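Local structure of transcriptional regulator, TetR family (Vibrio parahaemolyticus, 3HE0) at residues A[84-89]-A[186-190]. The protein probably binds cis-regulatory DNA as a two-chain transcription factor of the TetR family. Sequence-based numbering, arbitrary orientation.
Sequences LKERYR and IEASW. Unlike the reference sequence in segment 84-89: R87 (reference Cys).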
loop_
_atom_site.group_PDB
_atom_site.type_symbol
_atom_site.label_atom_id
_atom_site.label_comp_id
_atom_site.label_asym_id
_atom_site.label_seq_id
_atom_site.Cartn_x
_atom_site.Cartn_y
_atom_site.Cartn_z
ATOM N N LEU A 84 13.757 -23.521 0.409
ATOM C CA LEU A 84 13.214 -22.291 0.985
ATOM C C LEU A 84 13.169 -21.199 -0.060
ATOM O O LEU A 84 12.119 -20.626 -0.314
ATOM C CB LEU A 84 14.072 -21.798 2.162
ATOM C CG LEU A 84 13.770 -22.296 3.575
ATOM C CD1 LEU A 84 14.559 -21.450 4.510
ATOM C CD2 LEU A 84 12.307 -22.239 3.925
ATOM N N LYS A 85 14.321 -20.942 -0.680
ATOM C CA LYS A 85 14.454 -19.804 -1.589
ATOM C C LYS A 85 13.540 -19.896 -2.804
ATOM O O LYS A 85 13.119 -18.877 -3.341
ATOM C CB LYS A 85 15.897 -19.590 -2.021
ATOM C CG LYS A 85 16.158 -18.230 -2.687
ATOM C CD LYS A 85 17.653 -17.910 -2.670
ATOM C CE LYS A 85 18.036 -16.690 -3.468
ATOM N NZ LYS A 85 19.465 -16.393 -3.207
ATOM N N GLU A 86 13.198 -21.108 -3.205
ATOM C CA GLU A 86 12.358 -21.311 -4.359
ATOM C C GLU A 86 10.924 -21.089 -3.984
ATOM O O GLU A 86 10.150 -20.540 -4.771
ATOM C CB GLU A 86 12.552 -22.733 -4.928
ATOM C CG GLU A 86 11.668 -23.040 -6.134
ATOM C CD GLU A 86 11.665 -21.891 -7.183
ATOM O OE1 GLU A 86 12.742 -21.298 -7.488
ATOM O OE2 GLU A 86 10.559 -21.565 -7.684
ATOM N N ARG A 87 10.539 -21.557 -2.800
ATOM C CA ARG A 87 9.214 -21.199 -2.292
ATOM C C ARG A 87 9.098 -19.667 -2.192
ATOM O O ARG A 87 8.090 -19.096 -2.573
ATOM C CB ARG A 87 8.947 -21.836 -0.929
ATOM C CG ARG A 87 8.763 -23.335 -0.981
ATOM C CD ARG A 87 8.363 -23.867 0.365
ATOM N NE ARG A 87 9.518 -24.387 1.068
ATOM C CZ ARG A 87 9.622 -24.500 2.392
ATOM N NH1 ARG A 87 10.729 -25.003 2.910
ATOM N NH2 ARG A 87 8.652 -24.112 3.206
ATOM N N TYR A 88 10.138 -19.024 -1.690
ATOM C CA TYR A 88 10.138 -17.567 -1.572
ATOM C C TYR A 88 9.941 -16.922 -2.950
ATOM O O TYR A 88 9.060 -16.080 -3.128
ATOM C CB TYR A 88 11.420 -17.073 -0.901
ATOM C CG TYR A 88 11.493 -15.568 -0.815
ATOM C CD1 TYR A 88 10.872 -14.884 0.211
ATOM C CD2 TYR A 88 12.148 -14.827 -1.779
ATOM C CE1 TYR A 88 10.920 -13.481 0.274
ATOM C CE2 TYR A 88 12.213 -13.422 -1.709
ATOM C CZ TYR A 88 11.594 -12.771 -0.687
ATOM O OH TYR A 88 11.643 -11.401 -0.617
ATOM N N ARG A 89 10.730 -17.367 -3.932
ATOM C CA ARG A 89 10.672 -16.795 -5.271
ATOM C C ARG A 89 9.304 -16.991 -5.891
ATOM O O ARG A 89 8.796 -16.092 -6.574
ATOM C CB ARG A 89 11.752 -17.404 -6.188
ATOM C CG ARG A 89 11.796 -16.809 -7.619
ATOM C CD ARG A 89 12.903 -17.410 -8.517
ATOM N NE ARG A 89 14.200 -16.873 -8.140
ATOM C CZ ARG A 89 15.077 -17.468 -7.331
ATOM N NH1 ARG A 89 16.227 -16.861 -7.058
ATOM N NH2 ARG A 89 14.820 -18.670 -6.794
ATOM N N ILE A 186 14.213 -9.513 -6.405
ATOM C CA ILE A 186 13.896 -10.679 -5.575
ATOM C C ILE A 186 15.059 -10.961 -4.624
ATOM O O ILE A 186 14.868 -11.163 -3.410
ATOM C CB ILE A 186 13.622 -11.937 -6.423
ATOM C CG1 ILE A 186 12.325 -11.791 -7.253
ATOM C CG2 ILE A 186 13.573 -13.152 -5.532
ATOM C CD1 ILE A 186 12.162 -12.879 -8.430
ATOM N N GLU A 187 16.277 -10.910 -5.166
ATOM C CA GLU A 187 17.456 -11.176 -4.369
ATOM C C GLU A 187 17.665 -10.153 -3.272
ATOM O O GLU A 187 18.084 -10.518 -2.169
ATOM C CB GLU A 187 18.713 -11.248 -5.227
ATOM C CG GLU A 187 18.739 -12.480 -6.119
ATOM C CD GLU A 187 18.952 -13.790 -5.354
ATOM O OE1 GLU A 187 19.291 -13.761 -4.131
ATOM O OE2 GLU A 187 18.801 -14.852 -6.006
ATOM N N ALA A 188 17.392 -8.879 -3.571
ATOM C CA ALA A 188 17.598 -7.816 -2.602
ATOM C C ALA A 188 16.628 -7.958 -1.420
ATOM O O ALA A 188 17.001 -7.736 -0.253
ATOM C CB ALA A 188 17.473 -6.431 -3.251
ATOM N N SER A 189 15.384 -8.311 -1.732
ATOM C CA SER A 189 14.373 -8.523 -0.701
ATOM C C SER A 189 14.714 -9.744 0.162
ATOM O O SER A 189 14.493 -9.718 1.365
ATOM C CB SER A 189 12.957 -8.587 -1.307
ATOM O OG SER A 189 12.767 -9.683 -2.169
ATOM N N TRP A 190 15.275 -10.793 -0.433
ATOM C CA TRP A 190 15.781 -11.948 0.305
ATOM C C TRP A 190 16.874 -11.489 1.294
ATOM O O TRP A 190 16.879 -11.924 2.445
ATOM C CB TRP A 190 16.344 -12.950 -0.688
ATOM C CG TRP A 190 16.912 -14.179 -0.162
ATOM C CD1 TRP A 190 18.240 -14.482 -0.083
ATOM C CD2 TRP A 190 16.206 -15.352 0.288
ATOM N NE1 TRP A 190 18.406 -15.746 0.397
ATOM C CE2 TRP A 190 17.176 -16.298 0.652
ATOM C CE3 TRP A 190 14.863 -15.670 0.441
ATOM C CZ2 TRP A 190 16.849 -17.565 1.146
ATOM C CZ3 TRP A 190 14.521 -16.932 0.941
ATOM C CH2 TRP A 190 15.513 -17.861 1.278
#
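The indole of W190 lies with one face under K85 and one edge against the ring of Y88, both on helix 84-97, and this is where the contact is tightest. That indole face carries the aliphatic chain of K85, whose CG sits 3.9 Å from the centre of the six-membered ring, almost straight above it. The same indole turns its edge to a face of Y88 in an edge-to-face pair, planes at 60°, with W190 CE3 3.6 Å from Y88 CG. With CG anti to the backbone N (chi1 177°), the Y88 ring reaches across to helix 179-193, where Y88 OH donates to S189 OG at 2.6 Å. S189 OG in turn donates to I186 O, which also accepts from W190 N, so I186 O is gripped by two donors. The two segments, whose axes cross at 120°, lie on helices of the all-helical C-terminal domain, which in TetR-family regulators carries ligand binding and dimerisation; S189 also packs on L158 of the second subunit. Beyond the aromatic layer the contact opens into a partly exposed, charged flank. The extended K85 chain runs over the indole, NZ lying in an off-centre cation-pi position above the five-membered ring, and K85 NZ forms a salt bridge 2.8 Å from E187 OE1, using that oxygen's syn lone pair. R89 meets E187 more loosely, R89 NH1 lying 3.4 Å from E187 OE2 and also forming a salt bridge with E183, while R89 NH2 makes a weak hydrogen bond to E86 within the same salt-bridge network.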